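Local coordinates for protein multicopper oxidase type 1 (Nitrosomonas europaea, PDB 3G5W) that binds copper and probably acts as a laccase-like oxidoreductase, a two-domain multicopper oxidase whose oxygen-linked copper clusters lie between subunits, at residues F25-Q30 against M100-H105; L54-H59 against N109-M114; H80-E83 against T87-Y90; F295-S300 against K311-E316. One frame throughout, in Å; residues are numbered along the deposited sequence.

Contact 1: residues F25-Q30 against M100-H105; sequences FAFNGQ and MWYHCH. With CU (copper (II) ion), chain G; C2O (Cu-O-Cu linkage), chain K.
The carbonyl O of Cys104, a residue whose backbone N meets the rim of the Phe27 ring, accepts a bond of 2.8 Å from His103 ND1. The N-H points almost straight at it (172°) and stays in the imidazole plane, though it reaches the oxygen from above the carbonyl plane. This is the His-Cys-His motif of multicopper oxidases at the end of a cupredoxin strand. With SG anti to the backbone N (chi1 -170°), the cysteine extends to the mononuclear copper; Cys104 SG binds it at 2.1 Å, together with His56 and His111, while the flanking histidines point to the Cu-O-Cu linkage. His103 shares CU3 with His61 and His253 of the second subunit; His105 shares CU2 with His205 and His251 of that subunit. The bond from ND1 fixes the rotation of the His103 ring, leaving NE2 for the metal.

Phe27, at the end of strand 20-27, fills in behind the cysteine. Tyr102 CE2 lies over one face of its ring, 4.2 Å from Phe27 CD2; the two side chains slide past each other in opposite directions, their rings oblique with planes at 55°. The phenol of Tyr102 ends on Pro34 O. Phe27 CZ reaches Cys104 N at 4.3 Å. On the cluster side, His103 CD2 sits 3.3 Å above the indole plane of Trp101, and Trp101 CZ2 comes within 3.6 Å of CU3.

Contact 2: residues L54-H59 against N109-M114; sequences LPHTIH and NEHVTM. With CU (copper (II) ion), chain G; C1O (Cu-O linkage), chain L.
His56 and His111 cross at about a right angle, rim to rim, neither ring lying over the other. Their planes are turned 54° apart and both present ND1 to the same copper: His56 ND1 binds it at 2.2 Å and His111 ND1 at 2.1 Å. This is the type 1 copper site of a cupredoxin domain, completed by Cys104 and Met117. The loop 54-59 supplies one histidine and the short helix 108-114 the other.

In both residues CG stands beside the backbone N and opposite the carbonyl carbon (chi1 -56° in His56, -71° in His111), which swings the rings in from the two backbones toward the metal between them. The His56 ring is steadied at its far nitrogen, where NE2 is hydrogen-bonded to Thr52 OG1. The rim of His111 is lined by the loop: Pro55 O lies near the ring plane, 3.6 Å from His111 CE1, a buried carbonyl with no hydrogen-bond partner in the model, while Leu54 CD1 is 4.3 Å from His111 NE2. Farther along, His59 NE2 binds CU4 of the Cu-O linkage, a metal shared with His203 of the second subunit.

His56 ND1 and His111 ND1 are just 3.2 Å apart, yet they share no hydrogen bond. Each is committed to the metal, so copper coordination probably accounts for much of how closely loop and helix approach here.

Contact 3: residues H80-E83 against T87-Y90; sequences HAIE and TFTY
Phe88 is where strand 87-93 first meets the preceding loop, and its CB takes the weight of Ile82: Phe88 CB is 3.6 Å from Ile82 CG1 and equally close to Ile82 CD1. The two side chains cross at about a right angle. Because Phe88 CG lies opposite the backbone N (chi1 -172°), the ring swings aside and exposes its CB to the isoleucine. Thr89 turns the other way, its OG1 bonding Asn47 OD1.

Tyr90 returns to the same side. Phe88 CD1 rests 3.5 Å above one face of the Tyr90 ring, and the hydroxyl end of Tyr90 comes in from the direction opposite to Ile82, so that Ile82 CD1 stops 3.8 Å from Tyr90 OH and 4.3 Å from Tyr90 CE2. The extended CG1-CD1 branch thus bridges Phe88 and Tyr90. Cutting the side chain back to an alanine here would probably open a gap between Phe88 CB and the phenol of Tyr90, and leave both aromatic side chains freer to shift.

Strand 87-93 pairs antiparallel with 43-50 in the cupredoxin sheet, and Ile82 also packs on Val48. Across the contact the chemistry is apolar apart from the phenol oxygen, which has polar partners elsewhere, Gln79 NE2 and Ile58 N; the Ile82 side chain is held by close fit, setting a methyl group beside the hydroxyl, while its backbone N is bonded to His56 O.

Contact 4: residues F295-S300 against K311-E316; sequences FYYEES and KVFKGE
One face of the Tyr297 ring receives the rim of Phe313: Phe313 CE2 stands 3.4 Å from Tyr297 CZ, with the planes at 68° and the centroids 4.9 Å apart, an edge-to-face pair. The Phe313 ring has Val312 CG1 over one of its own faces. At its edge, in plane, lies Phe295 O, 3.1 Å from Phe313 CZ, a carbonyl whose hydrogen bond goes to Asn170 ND2. Phe295 joins from another direction, its CD2 3.9 Å from Phe313 CE1 with the rings oblique at 51°; at its own edge Phe295 CD2 meets Val312 CG1 at 4.1 Å. Phe313 CG is anti to the carbonyl carbon (chi1 -58°), which sends the ring in between Phe295 and Tyr297.

The Tyr297 hydroxyl reaches past Phe313 to a hydrogen bond with Ala33 O, which helps fix the ring that Phe313 leans on. A serine in place of Tyr297 would probably leave the Phe313 rim without its aromatic face and Ala33 O without this donor.

Together Phe295, Tyr297 and Phe313 form an aromatic cluster between the two cupredoxin domains: Tyr297 touches Ile140 of strand 137-146 on one side and Leu35 of strand 35-39 on the other.

Contacts 1, 2 and 3 lie in the N-terminal cupredoxin domain; contact 4 lies in the C-terminal part of the chain, which adds strands 306-308 and 316-317 to the sheets of that domain. Along the chain contacts 1 and 2 interleave, contact 3 is nested inside both, and contact 4 follows in series. The centres of contacts 1 and 2 are about 8 Å apart; they share the mononuclear copper and backbone pairing of His59 with His103. Contact 3, centre about 13 Å from that of contact 2, backs the copper loop. Contact 4, centre about 14 Å from that of contact 1, touches it where Gly29 pairs with Gly315, linking the C-terminal end to the domain holding the mononuclear copper.

Contact 1: residues F25-Q30 against M100-H105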
loop_
_atom_site.group_PDB
_atom_site.type_symbol
_atom_site.label_atom_id
_atom_site.label_comp_id
_atom_site.label_asym_id
_atom_site.label_seq_id
_atom_site.Cartn_x
_atom_site.Cartn_y
_atom_site.Cartn_z
ATOM N N PHE A 25 -0.718 -24.170 13.909
ATOM C CA PHE A 25 0.523 -24.838 14.283
ATOM C C PHE A 25 1.289 -23.859 15.161
ATOM O O PHE A 25 2.126 -23.092 14.683
ATOM C CB PHE A 25 1.351 -25.227 13.044
ATOM C CG PHE A 25 0.542 -25.841 11.926
ATOM C CD1 PHE A 25 -0.410 -26.821 12.185
ATOM C CD2 PHE A 25 0.750 -25.451 10.606
ATOM C CE1 PHE A 25 -1.156 -27.388 11.152
ATOM C CE2 PHE A 25 0.007 -26.022 9.561
ATOM C CZ PHE A 25 -0.948 -26.983 9.842
ATOM N N ALA A 26 0.996 -23.901 16.456
ATOM C CA ALA A 26 1.365 -22.830 17.369
ATOM C C ALA A 26 2.658 -23.085 18.129
ATOM O O ALA A 26 2.859 -24.162 18.709
ATOM C CB ALA A 26 0.224 -22.583 18.341
ATOM N N PHE A 27 3.523 -22.078 18.152
ATOM C CA PHE A 27 4.720 -22.134 18.977
ATOM C C PHE A 27 4.319 -22.111 20.460
ATOM O O PHE A 27 3.603 -21.205 20.905
ATOM C CB PHE A 27 5.684 -20.999 18.628
ATOM C CG PHE A 27 6.183 -21.038 17.200
ATOM C CD1 PHE A 27 7.064 -22.031 16.783
ATOM C CD2 PHE A 27 5.773 -20.080 16.276
ATOM C CE1 PHE A 27 7.521 -22.079 15.460
ATOM C CE2 PHE A 27 6.234 -20.109 14.953
ATOM C CZ PHE A 27 7.108 -21.109 14.545
ATOM N N ASN A 28 4.766 -23.127 21.197
ATOM C CA ASN A 28 4.380 -23.354 22.603
ATOM C C ASN A 28 2.865 -23.356 22.819
ATOM O O ASN A 28 2.375 -22.947 23.876
ATOM C CB ASN A 28 5.076 -22.355 23.548
ATOM C CG ASN A 28 6.518 -22.734 23.867
ATOM O OD1 ASN A 28 7.036 -23.745 23.396
ATOM N ND2 ASN A 28 7.179 -21.906 24.679
ATOM N N GLY A 29 2.126 -23.821 21.810
ATOM C CA GLY A 29 0.670 -23.915 21.874
ATOM C C GLY A 29 -0.084 -22.603 22.056
ATOM O O GLY A 29 -1.218 -22.609 22.532
ATOM N N GLN A 30 0.536 -21.485 21.666
ATOM C CA GLN A 30 -0.091 -20.168 21.772
ATOM C C GLN A 30 0.040 -19.347 20.493
ATOM O O GLN A 30 1.007 -19.509 19.745
ATOM C CB GLN A 30 0.473 -19.373 22.959
ATOM C CG GLN A 30 1.933 -18.988 22.843
ATOM C CD GLN A 30 2.353 -18.029 23.931
ATOM O OE1 GLN A 30 2.326 -16.809 23.748
ATOM N NE2 GLN A 30 2.714 -18.571 25.079
ATOM N N MET A 100 11.184 -6.545 16.041
ATOM C CA MET A 100 11.358 -7.604 15.058
ATOM C C MET A 100 10.295 -8.674 15.312
ATOM O O MET A 100 9.474 -8.546 16.223
ATOM C CB MET A 100 12.777 -8.181 15.121
ATOM C CG MET A 100 13.901 -7.134 15.253
ATOM S SD MET A 100 13.911 -5.857 13.969
ATOM C CE MET A 100 15.472 -5.051 14.321
ATOM N N TRP A 101 10.298 -9.724 14.503
ATOM C CA TRP A 101 9.368 -10.819 14.717
ATOM C C TRP A 101 9.911 -12.113 14.152
ATOM O O TRP A 101 10.951 -12.123 13.483
ATOM C CB TRP A 101 7.962 -10.486 14.177
ATOM C CG TRP A 101 7.840 -10.301 12.686
ATOM C CD1 TRP A 101 8.568 -9.461 11.897
ATOM C CD2 TRP A 101 6.888 -10.938 11.817
ATOM N NE1 TRP A 101 8.141 -9.544 10.594
ATOM C CE2 TRP A 101 7.114 -10.443 10.514
ATOM C CE3 TRP A 101 5.866 -11.874 12.016
ATOM C CZ2 TRP A 101 6.362 -10.861 9.406
ATOM C CZ3 TRP A 101 5.114 -12.292 10.915
ATOM C CH2 TRP A 101 5.368 -11.780 9.625
ATOM N N TYR A 102 9.230 -13.208 14.464
ATOM C CA TYR A 102 9.632 -14.498 13.962
ATOM C C TYR A 102 8.433 -15.266 13.466
ATOM O O TYR A 102 7.321 -15.106 13.964
ATOM C CB TYR A 102 10.439 -15.290 14.991
ATOM C CG TYR A 102 9.737 -15.677 16.277
ATOM C CD1 TYR A 102 9.671 -14.794 17.352
ATOM C CD2 TYR A 102 9.204 -16.961 16.443
ATOM C CE1 TYR A 102 9.058 -15.157 18.545
ATOM C CE2 TYR A 102 8.583 -17.338 17.631
ATOM C CZ TYR A 102 8.519 -16.431 18.681
ATOM O OH TYR A 102 7.927 -16.808 19.872
ATOM N N HIS A 103 8.672 -16.076 12.450
ATOM C CA HIS A 103 7.614 -16.843 11.829
ATOM C C HIS A 103 8.184 -18.026 11.073
ATOM O O HIS A 103 9.379 -18.069 10.759
ATOM C CB HIS A 103 6.755 -15.956 10.901
ATOM C CG HIS A 103 7.519 -15.274 9.805
ATOM N ND1 HIS A 103 7.830 -15.894 8.614
ATOM C CD2 HIS A 103 7.979 -14.004 9.695
ATOM C CE1 HIS A 103 8.472 -15.046 7.828
ATOM N NE2 HIS A 103 8.577 -13.894 8.462
ATOM N N CYS A 104 7.320 -18.987 10.781
ATOM C CA CYS A 104 7.703 -20.109 9.945
ATOM C C CYS A 104 7.970 -19.602 8.534
ATOM O O CYS A 104 7.377 -18.610 8.119
ATOM C CB CYS A 104 6.576 -21.128 9.909
ATOM S SG CYS A 104 7.067 -22.667 9.129
ATOM N N HIS A 105 8.858 -20.274 7.803
ATOM C CA HIS A 105 9.124 -19.913 6.410
ATOM C C HIS A 105 8.818 -21.064 5.441
ATOM O O HIS A 105 9.266 -21.047 4.292
ATOM C CB HIS A 105 10.565 -19.432 6.232
ATOM C CG HIS A 105 10.707 -18.263 5.298
ATOM N ND1 HIS A 105 10.347 -18.319 3.968
ATOM C CD2 HIS A 105 11.166 -17.004 5.510
ATOM C CE1 HIS A 105 10.583 -17.148 3.399
ATOM N NE2 HIS A 105 11.075 -16.332 4.315
HETATM CU CU CU G . 5.345 -23.947 9.162
HETATM CU CU2 C2O K . 11.791 -14.381 3.904
HETATM CU CU3 C2O K . 9.158 -12.142 7.558
HETATM O O1 C2O K . 10.575 -13.653 5.282
#

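Contact 2: residues L54-H59 against N109-M114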
loop_
_atom_site.group_PDB
_atom_site.type_symbol
_atom_site.label_atom_id
_atom_site.label_comp_id
_atom_site.label_asym_id
_atom_site.label_seq_id
_atom_site.Cartn_x
_atom_site.Cartn_y
_atom_site.Cartn_z
ATOM N N LEU A 54 3.653 -31.816 9.931
ATOM C CA LEU A 54 4.170 -31.109 8.757
ATOM C C LEU A 54 5.528 -30.477 9.078
ATOM O O LEU A 54 5.835 -30.243 10.253
ATOM C CB LEU A 54 3.165 -30.050 8.271
ATOM C CG LEU A 54 1.793 -30.549 7.785
ATOM C CD1 LEU A 54 0.822 -29.387 7.630
ATOM C CD2 LEU A 54 1.894 -31.344 6.477
ATOM N N PRO A 55 6.356 -30.215 8.043
ATOM C CA PRO A 55 7.648 -29.574 8.288
ATOM C C PRO A 55 7.509 -28.068 8.507
ATOM O O PRO A 55 6.578 -27.444 7.984
ATOM C CB PRO A 55 8.433 -29.865 7.012
ATOM C CG PRO A 55 7.390 -29.967 5.954
ATOM C CD PRO A 55 6.145 -30.504 6.612
ATOM N N HIS A 56 8.429 -27.507 9.291
ATOM C CA HIS A 56 8.413 -26.096 9.649
ATOM C C HIS A 56 9.844 -25.590 9.791
ATOM O O HIS A 56 10.799 -26.379 9.775
ATOM C CB HIS A 56 7.680 -25.868 10.984
ATOM C CG HIS A 56 6.274 -26.389 11.022
ATOM N ND1 HIS A 56 5.248 -25.826 10.295
ATOM C CD2 HIS A 56 5.718 -27.397 11.739
ATOM C CE1 HIS A 56 4.127 -26.479 10.541
ATOM N NE2 HIS A 56 4.384 -27.439 11.414
ATOM N N THR A 57 9.984 -24.269 9.918
ATOM C CA THR A 57 11.233 -23.623 10.321
ATOM C C THR A 57 10.874 -22.430 11.196
ATOM O O THR A 57 9.697 -22.157 11.422
ATOM C CB THR A 57 12.055 -23.072 9.112
ATOM O OG1 THR A 57 11.267 -22.114 8.394
ATOM C CG2 THR A 57 12.497 -24.185 8.160
ATOM N N ILE A 58 11.883 -21.725 11.698
ATOM C CA ILE A 58 11.655 -20.386 12.227
ATOM C C ILE A 58 12.639 -19.422 11.601
ATOM O O ILE A 58 13.861 -19.581 11.721
ATOM C CB ILE A 58 11.747 -20.278 13.760
ATOM C CG1 ILE A 58 10.780 -21.242 14.441
ATOM C CG2 ILE A 58 11.440 -18.823 14.205
ATOM C CD1 ILE A 58 10.779 -21.129 15.950
ATOM N N HIS A 59 12.090 -18.413 10.935
ATOM C CA HIS A 59 12.886 -17.334 10.406
ATOM C C HIS A 59 12.782 -16.139 11.351
ATOM O O HIS A 59 11.701 -15.803 11.826
ATOM C CB HIS A 59 12.422 -16.966 8.993
ATOM C CG HIS A 59 12.963 -15.660 8.518
ATOM N ND1 HIS A 59 14.315 -15.400 8.445
ATOM C CD2 HIS A 59 12.338 -14.524 8.125
ATOM C CE1 HIS A 59 14.499 -14.168 8.005
ATOM N NE2 HIS A 59 13.314 -13.612 7.819
ATOM N N ASN A 109 2.183 -18.938 2.508
ATOM C CA ASN A 109 0.815 -18.652 2.067
ATOM C C ASN A 109 -0.262 -19.338 2.915
ATOM O O ASN A 109 -1.392 -18.845 3.002
ATOM C CB ASN A 109 0.637 -19.004 0.585
ATOM C CG ASN A 109 0.998 -20.442 0.278
ATOM O OD1 ASN A 109 2.132 -20.867 0.496
ATOM N ND2 ASN A 109 0.033 -21.199 -0.251
ATOM N N GLU A 110 0.091 -20.471 3.526
ATOM C CA GLU A 110 -0.767 -21.125 4.520
ATOM C C GLU A 110 -0.273 -20.939 5.963
ATOM O O GLU A 110 -1.029 -20.489 6.826
ATOM C CB GLU A 110 -0.933 -22.627 4.231
ATOM C CG GLU A 110 -1.957 -23.302 5.167
ATOM C CD GLU A 110 -1.742 -24.806 5.345
ATOM O OE1 GLU A 110 -1.078 -25.429 4.490
ATOM O OE2 GLU A 110 -2.238 -25.365 6.353
ATOM N N HIS A 111 0.985 -21.298 6.216
ATOM C CA HIS A 111 1.506 -21.412 7.589
ATOM C C HIS A 111 1.532 -20.087 8.350
ATOM O O HIS A 111 1.131 -20.031 9.517
ATOM C CB HIS A 111 2.898 -22.067 7.600
ATOM C CG HIS A 111 2.888 -23.533 7.268
ATOM N ND1 HIS A 111 3.808 -24.420 7.787
ATOM C CD2 HIS A 111 2.064 -24.266 6.481
ATOM C CE1 HIS A 111 3.565 -25.631 7.315
ATOM N NE2 HIS A 111 2.505 -25.566 6.528
ATOM N N VAL A 112 1.999 -19.027 7.692
ATOM C CA VAL A 112 2.053 -17.704 8.327
ATOM C C VAL A 112 0.684 -17.020 8.248
ATOM O O VAL A 112 0.142 -16.595 9.267
ATOM C CB VAL A 112 3.174 -16.796 7.736
ATOM C CG1 VAL A 112 3.237 -15.455 8.471
ATOM C CG2 VAL A 112 4.514 -17.481 7.837
ATOM N N THR A 113 0.126 -16.939 7.041
ATOM C CA THR A 113 -1.171 -16.289 6.823
ATOM C C THR A 113 -2.296 -16.814 7.725
ATOM O O THR A 113 -3.027 -16.016 8.326
ATOM C CB THR A 113 -1.604 -16.368 5.336
ATOM O OG1 THR A 113 -0.574 -15.809 4.509
ATOM C CG2 THR A 113 -2.915 -15.613 5.095
ATOM N N MET A 114 -2.427 -18.138 7.841
ATOM C CA MET A 114 -3.589 -18.704 8.542
ATOM C C MET A 114 -3.344 -19.851 9.534
ATOM O O MET A 114 -4.298 -20.490 9.978
ATOM C CB MET A 114 -4.684 -19.087 7.538
ATOM C CG MET A 114 -4.322 -20.229 6.579
ATOM S SD MET A 114 -5.529 -20.397 5.237
ATOM C CE MET A 114 -5.084 -19.007 4.182
HETATM CU CU CU G . 5.345 -23.947 9.162
HETATM CU CU4 C1O L . 13.194 -11.899 6.791
HETATM O O3 C1O L . 15.318 -10.680 7.910
#

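Contact 3: residues H80-E83 against T87-Y90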
loop_
_atom_site.group_PDB
_atom_site.type_symbol
_atom_site.label_atom_id
_atom_site.label_comp_id
_atom_site.label_asym_id
_atom_site.label_seq_id
_atom_site.Cartn_x
_atom_site.Cartn_y
_atom_site.Cartn_z
ATOM N N HIS A 80 17.629 -27.787 5.839
ATOM C CA HIS A 80 16.511 -28.688 5.605
ATOM C C HIS A 80 15.437 -28.285 6.617
ATOM O O HIS A 80 15.764 -27.955 7.757
ATOM C CB HIS A 80 16.909 -30.137 5.883
ATOM C CG HIS A 80 17.958 -30.674 4.961
ATOM N ND1 HIS A 80 17.695 -31.011 3.651
ATOM C CD2 HIS A 80 19.266 -30.956 5.168
ATOM C CE1 HIS A 80 18.798 -31.469 3.086
ATOM N NE2 HIS A 80 19.767 -31.441 3.984
ATOM N N ALA A 81 14.171 -28.334 6.212
ATOM C CA ALA A 81 13.053 -28.060 7.117
ATOM C C ALA A 81 13.093 -28.983 8.336
ATOM O O ALA A 81 13.649 -30.083 8.263
ATOM C CB ALA A 81 11.737 -28.211 6.384
ATOM N N ILE A 82 12.530 -28.526 9.455
ATOM C CA ILE A 82 12.441 -29.346 10.664
ATOM C C ILE A 82 11.309 -30.354 10.494
ATOM O O ILE A 82 10.132 -29.980 10.492
ATOM C CB ILE A 82 12.180 -28.502 11.944
ATOM C CG1 ILE A 82 13.131 -27.303 12.021
ATOM C CG2 ILE A 82 12.301 -29.384 13.204
ATOM C CD1 ILE A 82 12.740 -26.278 13.087
ATOM N N GLU A 83 11.669 -31.629 10.351
ATOM C CA GLU A 83 10.683 -32.680 10.138
ATOM C C GLU A 83 9.964 -33.011 11.447
ATOM O O GLU A 83 10.502 -32.745 12.529
ATOM C CB GLU A 83 11.335 -33.935 9.529
ATOM C CG GLU A 83 11.839 -33.771 8.086
ATOM C CD GLU A 83 10.748 -33.384 7.084
ATOM O OE1 GLU A 83 9.578 -33.796 7.253
ATOM O OE2 GLU A 83 11.063 -32.663 6.110
ATOM N N THR A 87 14.289 -31.888 16.432
ATOM C CA THR A 87 14.636 -30.636 17.108
ATOM C C THR A 87 15.790 -29.957 16.369
ATOM O O THR A 87 16.811 -30.592 16.063
ATOM C CB THR A 87 15.016 -30.883 18.597
ATOM O OG1 THR A 87 13.927 -31.527 19.267
ATOM C CG2 THR A 87 15.338 -29.572 19.327
ATOM N N PHE A 88 15.615 -28.670 16.072
ATOM C CA PHE A 88 16.626 -27.878 15.381
ATOM C C PHE A 88 16.989 -26.689 16.266
ATOM O O PHE A 88 16.123 -26.081 16.883
ATOM C CB PHE A 88 16.072 -27.416 14.027
ATOM C CG PHE A 88 17.084 -26.755 13.127
ATOM C CD1 PHE A 88 17.348 -25.392 13.232
ATOM C CD2 PHE A 88 17.738 -27.491 12.135
ATOM C CE1 PHE A 88 18.274 -24.772 12.393
ATOM C CE2 PHE A 88 18.664 -26.881 11.284
ATOM C CZ PHE A 88 18.935 -25.514 11.412
ATOM N N THR A 89 18.273 -26.366 16.329
ATOM C CA THR A 89 18.739 -25.280 17.176
ATOM C C THR A 89 19.206 -24.069 16.366
ATOM O O THR A 89 20.083 -24.183 15.505
ATOM C CB THR A 89 19.848 -25.768 18.130
ATOM O OG1 THR A 89 19.293 -26.742 19.032
ATOM C CG2 THR A 89 20.431 -24.613 18.931
ATOM N N TYR A 90 18.611 -22.914 16.660
ATOM C CA TYR A 90 19.029 -21.637 16.074
ATOM C C TYR A 90 19.944 -20.884 17.030
ATOM O O TYR A 90 19.664 -20.814 18.230
ATOM C CB TYR A 90 17.802 -20.781 15.735
ATOM C CG TYR A 90 16.907 -21.417 14.695
ATOM C CD1 TYR A 90 17.139 -21.213 13.332
ATOM C CD2 TYR A 90 15.839 -22.219 15.067
ATOM C CE1 TYR A 90 16.323 -21.791 12.373
ATOM C CE2 TYR A 90 15.018 -22.817 14.106
ATOM C CZ TYR A 90 15.270 -22.592 12.766
ATOM O OH TYR A 90 14.477 -23.179 11.815
#

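Contact 4: residues F295-S300 against K311-E316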
loop_
_atom_site.group_PDB
_atom_site.type_symbol
_atom_site.label_atom_id
_atom_site.label_comp_id
_atom_site.label_asym_id
_atom_site.label_seq_id
_atom_site.Cartn_x
_atom_site.Cartn_y
_atom_site.Cartn_z
ATOM N N PHE A 295 -2.709 -8.594 26.981
ATOM C CA PHE A 295 -3.184 -8.946 25.639
ATOM C C PHE A 295 -2.317 -8.335 24.520
ATOM O O PHE A 295 -2.341 -8.801 23.370
ATOM C CB PHE A 295 -4.660 -8.561 25.455
ATOM C CG PHE A 295 -5.186 -8.857 24.074
ATOM C CD1 PHE A 295 -5.315 -7.834 23.127
ATOM C CD2 PHE A 295 -5.511 -10.159 23.705
ATOM C CE1 PHE A 295 -5.774 -8.100 21.842
ATOM C CE2 PHE A 295 -5.970 -10.439 22.420
ATOM C CZ PHE A 295 -6.099 -9.405 21.482
ATOM N N TYR A 296 -1.559 -7.293 24.861
ATOM C CA TYR A 296 -0.588 -6.703 23.928
ATOM C C TYR A 296 0.832 -6.920 24.446
ATOM O O TYR A 296 1.766 -6.229 24.038
ATOM C CB TYR A 296 -0.881 -5.205 23.697
ATOM C CG TYR A 296 -2.293 -4.953 23.227
ATOM C CD1 TYR A 296 -2.649 -5.159 21.893
ATOM C CD2 TYR A 296 -3.281 -4.527 24.114
ATOM C CE1 TYR A 296 -3.948 -4.954 21.452
ATOM C CE2 TYR A 296 -4.588 -4.320 23.683
ATOM C CZ TYR A 296 -4.909 -4.536 22.348
ATOM O OH TYR A 296 -6.186 -4.340 21.901
ATOM N N TYR A 297 0.986 -7.906 25.334
ATOM C CA TYR A 297 2.257 -8.186 26.002
ATOM C C TYR A 297 2.756 -6.981 26.801
ATOM O O TYR A 297 3.944 -6.887 27.102
ATOM C CB TYR A 297 3.342 -8.625 25.001
ATOM C CG TYR A 297 3.339 -10.095 24.643
ATOM C CD1 TYR A 297 3.371 -11.081 25.638
ATOM C CD2 TYR A 297 3.336 -10.500 23.319
ATOM C CE1 TYR A 297 3.387 -12.440 25.307
ATOM C CE2 TYR A 297 3.351 -11.858 22.970
ATOM C CZ TYR A 297 3.376 -12.818 23.973
ATOM O OH TYR A 297 3.385 -14.156 23.641
ATOM N N GLU A 298 1.847 -6.073 27.157
ATOM C CA GLU A 298 2.234 -4.837 27.836
ATOM C C GLU A 298 2.727 -5.081 29.269
ATOM O O GLU A 298 3.524 -4.298 29.789
ATOM C CB GLU A 298 1.099 -3.796 27.793
ATOM C CG GLU A 298 -0.016 -3.991 28.812
ATOM C CD GLU A 298 -1.094 -4.990 28.382
ATOM O OE1 GLU A 298 -2.051 -5.171 29.165
ATOM O OE2 GLU A 298 -1.000 -5.587 27.283
ATOM N N GLU A 299 2.253 -6.156 29.902
ATOM C CA GLU A 299 2.752 -6.528 31.234
ATOM C C GLU A 299 4.040 -7.352 31.149
ATOM O O GLU A 299 4.968 -7.134 31.930
ATOM C CB GLU A 299 1.688 -7.261 32.056
ATOM C CG GLU A 299 0.392 -6.458 32.306
ATOM C CD GLU A 299 0.641 -5.125 33.014
ATOM O OE1 GLU A 299 0.097 -4.093 32.556
ATOM O OE2 GLU A 299 1.383 -5.104 34.020
ATOM N N SER A 300 4.104 -8.291 30.200
ATOM C CA SER A 300 5.309 -9.112 30.034
ATOM C C SER A 300 6.540 -8.295 29.630
ATOM O O SER A 300 7.657 -8.615 30.047
ATOM C CB SER A 300 5.081 -10.263 29.043
ATOM O OG SER A 300 4.196 -11.238 29.575
ATOM N N LYS A 311 -0.792 -17.459 29.154
ATOM C CA LYS A 311 -2.066 -18.175 29.143
ATOM C C LYS A 311 -3.143 -17.395 28.387
ATOM O O LYS A 311 -4.136 -17.970 27.948
ATOM C CB LYS A 311 -2.532 -18.485 30.572
ATOM C CG LYS A 311 -1.652 -19.485 31.326
ATOM C CD LYS A 311 -2.225 -19.758 32.721
ATOM C CE LYS A 311 -1.294 -20.619 33.571
ATOM N NZ LYS A 311 -1.558 -22.079 33.410
ATOM N N VAL A 312 -2.943 -16.087 28.237
ATOM C CA VAL A 312 -3.845 -15.245 27.447
ATOM C C VAL A 312 -3.926 -15.714 25.983
ATOM O O VAL A 312 -5.005 -15.711 25.383
ATOM C CB VAL A 312 -3.426 -13.750 27.504
ATOM C CG1 VAL A 312 -4.319 -12.882 26.592
ATOM C CG2 VAL A 312 -3.453 -13.232 28.953
ATOM N N PHE A 313 -2.784 -16.126 25.429
ATOM C CA PHE A 313 -2.687 -16.523 24.018
ATOM C C PHE A 313 -2.745 -18.037 23.774
ATOM O O PHE A 313 -2.761 -18.484 22.622
ATOM C CB PHE A 313 -1.408 -15.957 23.397
ATOM C CG PHE A 313 -1.305 -14.466 23.478
ATOM C CD1 PHE A 313 -2.361 -13.658 23.064
ATOM C CD2 PHE A 313 -0.144 -13.866 23.947
ATOM C CE1 PHE A 313 -2.269 -12.266 23.133
ATOM C CE2 PHE A 313 -0.042 -12.468 24.019
ATOM C CZ PHE A 313 -1.111 -11.673 23.606
ATOM N N LYS A 314 -2.759 -18.816 24.853
ATOM C CA LYS A 314 -2.722 -20.269 24.750
ATOM C C LYS A 314 -4.030 -20.831 24.203
ATOM O O LYS A 314 -5.117 -20.430 24.629
ATOM C CB LYS A 314 -2.397 -20.897 26.109
ATOM C CG LYS A 314 -2.071 -22.372 26.021
ATOM C CD LYS A 314 -1.327 -22.864 27.248
ATOM C CE LYS A 314 -1.074 -24.361 27.154
ATOM N NZ LYS A 314 -0.129 -24.685 26.041
ATOM N N GLY A 315 -3.918 -21.759 23.256
ATOM C CA GLY A 315 -5.090 -22.430 22.707
ATOM C C GLY A 315 -5.316 -23.781 23.364
ATOM O O GLY A 315 -4.768 -24.061 24.440
ATOM N N GLU A 316 -6.131 -24.613 22.720
ATOM C CA GLU A 316 -6.388 -25.968 23.190
ATOM C C GLU A 316 -5.704 -26.968 22.263
ATOM O O GLU A 316 -5.837 -26.867 21.040
ATOM C CB GLU A 316 -7.893 -26.240 23.250
ATOM C CG GLU A 316 -8.631 -25.434 24.324
ATOM C CD GLU A 316 -10.123 -25.270 24.045
ATOM O OE1 GLU A 316 -10.532 -25.339 22.859
ATOM O OE2 GLU A 316 -10.889 -25.054 25.017
#